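Local atomic coordinates of cytochrome CH (PDB entry 1QN2), a protein that carries single electrons on a covalently held heme c, probably between redox partners of the bacterial respiratory chain. Residues A60-K63 and Q64-A67; K9-A12 and P13-C17; L66-P69 and K70-V73. One frame throughout, in Å; residues are numbered along the deposited sequence.

Interaction 1: A60-K63 and Q64-A67; sequences ADLK and QWLA. With HEC (heme c), chain D.
Leu62 and Trp65 lie one helical turn apart on helix 59-67, and both reach toward pyrrole A of the heme, Trp65 over its face and Leu62 at its methyl CMA. Trp65 CB lies 3.3 Å from Asp61 O, the carbonyl that also accepts the backbone N of Trp65. CG stands trans to the backbone N (chi1 170°), which swings the indole off the helix and over to the porphyrin. Its CD1 passes Leu62 CD2 at 4.4 Å, a loose apolar contact in which the methyl approaches obliquely, and also comes near the heme methyl CMA. The next atom, NE1, makes the closest approach to the cofactor, 3.3 Å from heme C3A, while CZ2 farther along the six-membered ring lies 4.0 Å from the meso carbon CHA. C3A and the pyrrole nitrogen NA lie at the edge of the indole, near its plane, so the ring stands edge-on over the face of the pyrrole, steeply inclined to the porphyrin and not stacked parallel on it. Leu62 and Leu66 fill in beside it: Leu62 CD2 comes to 4.0 Å from heme CMA, and Leu66 CD2 to 3.7 Å from heme CMB. Putting an alanine in place of Trp65 would probably open a large gap over the face of that pyrrole and leave the end of Leu62 with less to pack on. The indole also meets the ring of Trp57, whose NE1 is hydrogen-bonded to the heme, while Leu62 and Leu66 reach Ile93 and Ile92 of helix 86-98. The i to i+4 backbone bonds make this an ordinary alpha-helix with one heme-facing side, as in class I c-type cytochromes, where such a helix forms one wall of the heme crevice.

Interaction 2: K9-A12 and P13-C17; sequences KAFA and PCKAC. With HEC (heme c), chain D.
Phe11 and Cys14 meet face-on: Cys14 CB sits 3.5 Å from the centroid of the phenyl ring and only 15° off the ring normal, a CH-pi contact, while SG is farther out at 4.2 Å and oblique, a sulfur-aromatic contact. The same sulfur is bonded covalently to heme CAB at 1.8 Å, and Cys17 SG makes the matching thioether to heme CAC at 1.8 Å. The CB of the first heme-bonded cysteine thus rests on an aromatic face, with its sulfur off to one side. Phe11 reaches it because CG is trans to the backbone N (chi1 -171°), which turns the ring back toward the residues that follow. Lys15 adds its CG, 3.8 Å from Phe11 CD2, and the two side chains cross obliquely. The backbone beneath is an irregular helical turn: Phe11 O receives Cys14 N and Lys15 N, both weakly, and Ala12 O takes Lys15 N at 3.1 Å. Farther out, Tyr95 meets the Phe11 ring edge-to-face, Phe20 meets it too, and Leu96 touches it, so helix 86-98 helps to fix the phenyl group. With two cysteines separated by Lys15 and Ala16, the segment is the CXXC part of the CXXCH heme-binding motif, following the N-terminal helix as in class I cytochromes c.

Interaction 3: L66-P69 and K70-V73; sequences LADP and KKKV
The carboxylate of Asp68 carries Lys71 CB over one face, 3.6 Å from Asp68 CG, with the two side chains crossing at about a right angle. Lys70 CG comes in beside Asp68 OD1, 3.7 Å away and somewhat to the same side of the plane. A water lies a little to the other side, hydrogen-bonded to Lys70 N at 3.2 Å and more weakly to Asp68 OD1, so it bridges the carboxylate to the first turn of helix 69-72. Asp68 is the N-cap of that helix, the joint where helix 59-67 has ended and the chain turns. With CG trans to the backbone N (chi1 -163°), the carboxylate lies alongside the opening backbone. Asp68 O accepts Lys72 N at 3.2 Å, and Pro69 O accepts Val73 N at 2.9 Å. Pro69, buried, packs on Met78 of a neighbouring loop. Lys70 NZ stays 5.6 Å from Asp68 OD1, and Lys71 NZ is similarly far from Asp68 OD2; neither forms a salt bridge. The amides at the start of the helix, with the partial positive charge of its N-terminus, probably favour the ionised form of Asp68, and the nearby lysines would reinforce this only at a distance.

How the interactions relate
Interaction 2 comes first along the chain, after helix 4-10; interactions 1 and 3 follow, overlapping at Leu66 and Ala67 of helix 59-67. The centres of interactions 1 and 3 are 7 Å apart, and they touch: Lys72 NZ reaches back to a salt bridge with Asp61 OD1 and a probable hydrogen bond with Gln64 OE1, while Val73 packs on Trp65. This ties helix 69-72 to its predecessor. Interaction 2 stands about 16 Å from interaction 1 and 17 Å from interaction 3, centre to centre, without touching either. The heme joins interactions 1 and 2: the CXXC segment bonds to it, and helix 59-67 sets Trp65 edge-on over one face, with leucines at the methyls.

Interaction 1: A60-K63 and Q64-A67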
# COMPACT_ATOMS: atom_id res chain seq x y z
N ALA A 60 11.06 1.83 2.68
CA ALA A 60 11.36 0.78 3.64
C ALA A 60 10.09 0.20 4.25
O ALA A 60 9.91 -1.02 4.25
CB ALA A 60 12.30 1.29 4.72
N ASP A 61 9.22 1.06 4.77
CA ASP A 61 7.99 0.54 5.36
C ASP A 61 7.07 -0.07 4.32
O ASP A 61 6.45 -1.12 4.57
CB ASP A 61 7.28 1.60 6.19
CG ASP A 61 8.05 1.91 7.47
OD1 ASP A 61 8.64 0.95 8.02
OD2 ASP A 61 8.06 3.07 7.92
N LEU A 62 6.95 0.55 3.14
CA LEU A 62 6.07 -0.03 2.12
C LEU A 62 6.56 -1.42 1.72
O LEU A 62 5.80 -2.34 1.44
CB LEU A 62 6.06 0.88 0.88
CG LEU A 62 5.14 2.09 0.96
CD1 LEU A 62 5.24 2.97 -0.28
CD2 LEU A 62 3.69 1.65 1.19
N LYS A 63 7.88 -1.56 1.70
CA LYS A 63 8.45 -2.86 1.31
C LYS A 63 7.98 -3.94 2.28
O LYS A 63 7.50 -4.99 1.87
CB LYS A 63 9.99 -2.77 1.37
CG LYS A 63 10.70 -3.10 0.08
CD LYS A 63 12.00 -2.30 0.00
CE LYS A 63 12.90 -2.77 -1.13
NZ LYS A 63 14.28 -2.22 -1.00
N GLN A 64 8.12 -3.66 3.57
CA GLN A 64 7.69 -4.67 4.55
C GLN A 64 6.19 -4.90 4.50
O GLN A 64 5.73 -6.04 4.51
CB GLN A 64 8.15 -4.26 5.95
CG GLN A 64 9.68 -4.11 5.96
CD GLN A 64 10.21 -3.68 7.31
OE1 GLN A 64 9.46 -3.41 8.24
NE2 GLN A 64 11.54 -3.61 7.43
N TRP A 65 5.43 -3.82 4.42
CA TRP A 65 3.98 -3.85 4.35
C TRP A 65 3.46 -4.68 3.20
O TRP A 65 2.54 -5.49 3.35
CB TRP A 65 3.43 -2.42 4.26
CG TRP A 65 1.99 -2.25 3.96
CD1 TRP A 65 1.43 -1.73 2.82
CD2 TRP A 65 0.90 -2.53 4.85
NE1 TRP A 65 0.06 -1.69 2.95
CE2 TRP A 65 -0.29 -2.18 4.18
CE3 TRP A 65 0.82 -3.04 6.15
CZ2 TRP A 65 -1.54 -2.34 4.77
CZ3 TRP A 65 -0.42 -3.19 6.73
CH2 TRP A 65 -1.59 -2.84 6.04
N LEU A 66 4.02 -4.52 2.00
CA LEU A 66 3.54 -5.31 0.87
C LEU A 66 3.98 -6.76 0.96
O LEU A 66 3.28 -7.65 0.47
CB LEU A 66 3.95 -4.68 -0.45
CG LEU A 66 3.42 -3.27 -0.73
CD1 LEU A 66 3.66 -2.84 -2.19
CD2 LEU A 66 1.91 -3.19 -0.46
N ALA A 67 5.13 -7.05 1.57
CA ALA A 67 5.56 -8.45 1.65
C ALA A 67 4.65 -9.26 2.56
O ALA A 67 4.41 -10.45 2.33
CB ALA A 67 7.00 -8.52 2.15
FE HEC D . -4.37 -2.45 0.38
CHA HEC D . -4.47 -0.25 3.01
CHB HEC D . -1.48 -0.96 -0.76
CHC HEC D . -3.88 -5.06 -1.84
CHD HEC D . -7.45 -3.58 1.11
NA HEC D . -3.19 -0.85 1.00
C1A HEC D . -3.40 -0.10 2.14
C2A HEC D . -2.36 0.78 2.22
C3A HEC D . -1.52 0.59 1.17
C4A HEC D . -2.04 -0.43 0.40
CMA HEC D . -0.27 1.45 1.01
CAA HEC D . -2.15 1.82 3.29
CBA HEC D . -2.79 3.14 2.83
CGA HEC D . -2.85 4.22 3.89
O1A HEC D . -2.13 4.19 4.92
O2A HEC D . -3.31 5.35 3.54
NB HEC D . -2.96 -2.91 -1.09
C1B HEC D . -1.89 -2.12 -1.39
C2B HEC D . -1.34 -2.62 -2.54
C3B HEC D . -1.93 -3.83 -2.81
C4B HEC D . -3.00 -3.98 -1.93
CMB HEC D . -0.14 -2.15 -3.35
CAB HEC D . -1.49 -4.73 -3.79
CBB HEC D . -0.28 -5.41 -3.66
NC HEC D . -5.47 -4.08 -0.23
C1C HEC D . -5.12 -4.98 -1.20
C2C HEC D . -6.23 -5.78 -1.41
C3C HEC D . -7.25 -5.35 -0.60
C4C HEC D . -6.76 -4.31 0.15
CMC HEC D . -6.52 -6.93 -2.35
CAC HEC D . -8.54 -5.90 -0.55
CBC HEC D . -8.79 -7.26 -0.38
ND HEC D . -5.75 -1.97 1.83
C1D HEC D . -6.93 -2.62 1.95
C2D HEC D . -7.53 -2.13 3.09
C3D HEC D . -6.71 -1.18 3.61
C4D HEC D . -5.57 -1.08 2.85
CMD HEC D . -8.85 -2.45 3.77
CAD HEC D . -6.94 -0.41 4.90
CBD HEC D . -6.13 -1.25 5.91
CGD HEC D . -6.44 -0.89 7.36
O1D HEC D . -5.92 -1.62 8.25
O2D HEC D . -7.09 0.13 7.68

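Interaction 2: K9-A12 and P13-C17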
# COMPACT_ATOMS: atom_id res chain seq x y z
N LYS A 9 1.87 -3.54 -14.06
CA LYS A 9 1.39 -4.89 -14.35
C LYS A 9 1.21 -5.70 -13.06
O LYS A 9 0.25 -6.46 -12.94
CB LYS A 9 2.41 -5.61 -15.26
CG LYS A 9 1.89 -6.93 -15.80
CD LYS A 9 2.47 -7.22 -17.18
CE LYS A 9 1.95 -8.53 -17.73
NZ LYS A 9 2.91 -9.65 -17.53
N ALA A 10 2.12 -5.54 -12.11
CA ALA A 10 2.06 -6.27 -10.84
C ALA A 10 0.99 -5.74 -9.90
O ALA A 10 0.63 -6.36 -8.89
CB ALA A 10 3.43 -6.18 -10.15
N PHE A 11 0.42 -4.58 -10.21
CA PHE A 11 -0.60 -3.95 -9.40
C PHE A 11 -1.96 -4.60 -9.55
O PHE A 11 -2.90 -4.31 -8.80
CB PHE A 11 -0.64 -2.45 -9.67
CG PHE A 11 -1.52 -1.66 -8.74
CD1 PHE A 11 -1.05 -1.23 -7.52
CD2 PHE A 11 -2.81 -1.33 -9.12
CE1 PHE A 11 -1.84 -0.50 -6.65
CE2 PHE A 11 -3.59 -0.59 -8.27
CZ PHE A 11 -3.13 -0.18 -7.04
N ALA A 12 -2.11 -5.50 -10.51
CA ALA A 12 -3.35 -6.18 -10.78
C ALA A 12 -4.11 -6.64 -9.56
O ALA A 12 -5.29 -6.32 -9.39
CB ALA A 12 -3.18 -7.29 -11.80
N PRO A 13 -3.49 -7.42 -8.66
CA PRO A 13 -4.22 -7.89 -7.48
C PRO A 13 -4.76 -6.76 -6.63
O PRO A 13 -5.84 -6.89 -6.05
CB PRO A 13 -3.17 -8.68 -6.71
CG PRO A 13 -1.85 -8.35 -7.33
CD PRO A 13 -2.17 -8.05 -8.77
N CYS A 14 -4.04 -5.64 -6.54
CA CYS A 14 -4.45 -4.50 -5.74
C CYS A 14 -5.69 -3.80 -6.25
O CYS A 14 -6.41 -3.16 -5.47
CB CYS A 14 -3.28 -3.49 -5.66
SG CYS A 14 -1.65 -4.29 -5.57
N LYS A 15 -5.95 -3.89 -7.55
CA LYS A 15 -7.10 -3.24 -8.15
C LYS A 15 -8.42 -3.63 -7.50
O LYS A 15 -9.36 -2.83 -7.47
CB LYS A 15 -7.16 -3.55 -9.65
CG LYS A 15 -5.90 -3.16 -10.42
CD LYS A 15 -6.26 -2.66 -11.82
CE LYS A 15 -5.65 -3.55 -12.89
NZ LYS A 15 -6.44 -3.52 -14.16
N ALA A 16 -8.51 -4.84 -6.98
CA ALA A 16 -9.73 -5.31 -6.35
C ALA A 16 -10.21 -4.39 -5.25
O ALA A 16 -11.42 -4.22 -5.05
CB ALA A 16 -9.56 -6.73 -5.83
N CYS A 17 -9.29 -3.78 -4.51
CA CYS A 17 -9.72 -2.90 -3.42
C CYS A 17 -9.13 -1.51 -3.52
O CYS A 17 -9.43 -0.67 -2.67
CB CYS A 17 -9.28 -3.53 -2.08
SG CYS A 17 -9.54 -5.33 -1.98
FE HEC D . -4.37 -2.45 0.38
CHA HEC D . -4.47 -0.25 3.01
CHB HEC D . -1.48 -0.96 -0.76
CHC HEC D . -3.88 -5.06 -1.84
CHD HEC D . -7.45 -3.58 1.11
NA HEC D . -3.19 -0.85 1.00
C1A HEC D . -3.40 -0.10 2.14
C2A HEC D . -2.36 0.78 2.22
C3A HEC D . -1.52 0.59 1.17
C4A HEC D . -2.04 -0.43 0.40
CMA HEC D . -0.27 1.45 1.01
CAA HEC D . -2.15 1.82 3.29
CBA HEC D . -2.79 3.14 2.83
CGA HEC D . -2.85 4.22 3.89
O1A HEC D . -2.13 4.19 4.92
O2A HEC D . -3.31 5.35 3.54
NB HEC D . -2.96 -2.91 -1.09
C1B HEC D . -1.89 -2.12 -1.39
C2B HEC D . -1.34 -2.62 -2.54
C3B HEC D . -1.93 -3.83 -2.81
C4B HEC D . -3.00 -3.98 -1.93
CMB HEC D . -0.14 -2.15 -3.35
CAB HEC D . -1.49 -4.73 -3.79
CBB HEC D . -0.28 -5.41 -3.66
NC HEC D . -5.47 -4.08 -0.23
C1C HEC D . -5.12 -4.98 -1.20
C2C HEC D . -6.23 -5.78 -1.41
C3C HEC D . -7.25 -5.35 -0.60
C4C HEC D . -6.76 -4.31 0.15
CMC HEC D . -6.52 -6.93 -2.35
CAC HEC D . -8.54 -5.90 -0.55
CBC HEC D . -8.79 -7.26 -0.38
ND HEC D . -5.75 -1.97 1.83
C1D HEC D . -6.93 -2.62 1.95
C2D HEC D . -7.53 -2.13 3.09
C3D HEC D . -6.71 -1.18 3.61
C4D HEC D . -5.57 -1.08 2.85
CMD HEC D . -8.85 -2.45 3.77
CAD HEC D . -6.94 -0.41 4.90
CBD HEC D . -6.13 -1.25 5.91
CGD HEC D . -6.44 -0.89 7.36
O1D HEC D . -5.92 -1.62 8.25
O2D HEC D . -7.09 0.13 7.68

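Interaction 3: L66-P69 and K70-V73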
# COMPACT_ATOMS: atom_id res chain seq x y z
N LEU A 66 4.02 -4.52 2.00
CA LEU A 66 3.54 -5.31 0.87
C LEU A 66 3.98 -6.76 0.96
O LEU A 66 3.28 -7.65 0.47
CB LEU A 66 3.95 -4.68 -0.45
CG LEU A 66 3.42 -3.27 -0.73
CD1 LEU A 66 3.66 -2.84 -2.19
CD2 LEU A 66 1.91 -3.19 -0.46
N ALA A 67 5.13 -7.05 1.57
CA ALA A 67 5.56 -8.45 1.65
C ALA A 67 4.65 -9.26 2.56
O ALA A 67 4.41 -10.45 2.33
CB ALA A 67 7.00 -8.52 2.15
N ASP A 68 4.14 -8.63 3.61
CA ASP A 68 3.25 -9.32 4.57
C ASP A 68 2.58 -8.25 5.45
O ASP A 68 3.14 -7.87 6.47
CB ASP A 68 4.14 -10.20 5.48
CG ASP A 68 3.35 -11.25 6.22
OD1 ASP A 68 2.14 -11.05 6.43
OD2 ASP A 68 3.94 -12.28 6.61
N PRO A 69 1.40 -7.80 5.03
CA PRO A 69 0.63 -6.78 5.72
C PRO A 69 0.36 -7.06 7.18
O PRO A 69 0.66 -6.22 8.04
CB PRO A 69 -0.66 -6.68 4.92
CG PRO A 69 -0.48 -7.45 3.68
CD PRO A 69 0.80 -8.21 3.75
N LYS A 70 -0.20 -8.22 7.52
CA LYS A 70 -0.51 -8.54 8.90
C LYS A 70 0.68 -8.67 9.80
O LYS A 70 0.58 -8.48 11.02
CB LYS A 70 -1.45 -9.73 9.01
CG LYS A 70 -0.78 -11.05 8.64
CD LYS A 70 -1.83 -12.15 8.51
CE LYS A 70 -1.18 -13.50 8.25
NZ LYS A 70 -2.15 -14.49 7.71
N LYS A 71 1.86 -8.99 9.26
CA LYS A 71 3.02 -9.10 10.17
C LYS A 71 3.57 -7.71 10.46
O LYS A 71 4.13 -7.45 11.51
CB LYS A 71 4.10 -9.97 9.52
CG LYS A 71 5.46 -9.86 10.18
CD LYS A 71 6.55 -10.33 9.23
CE LYS A 71 7.93 -10.21 9.85
NZ LYS A 71 8.75 -11.43 9.63
N LYS A 72 3.39 -6.80 9.50
CA LYS A 72 3.88 -5.42 9.67
C LYS A 72 2.95 -4.65 10.59
O LYS A 72 3.35 -3.84 11.42
CB LYS A 72 3.88 -4.74 8.27
CG LYS A 72 4.34 -3.29 8.31
CD LYS A 72 5.74 -3.22 8.94
CE LYS A 72 6.30 -1.81 8.76
NZ LYS A 72 7.67 -1.74 9.33
N VAL A 73 1.66 -4.90 10.41
CA VAL A 73 0.66 -4.21 11.23
C VAL A 73 -0.40 -5.20 11.70
O VAL A 73 -1.49 -5.31 11.14
CB VAL A 73 -0.02 -3.07 10.44
CG1 VAL A 73 -1.09 -2.43 11.35
CG2 VAL A 73 1.02 -1.99 10.09
O HOH W 1 -1.02 -10.48 5.44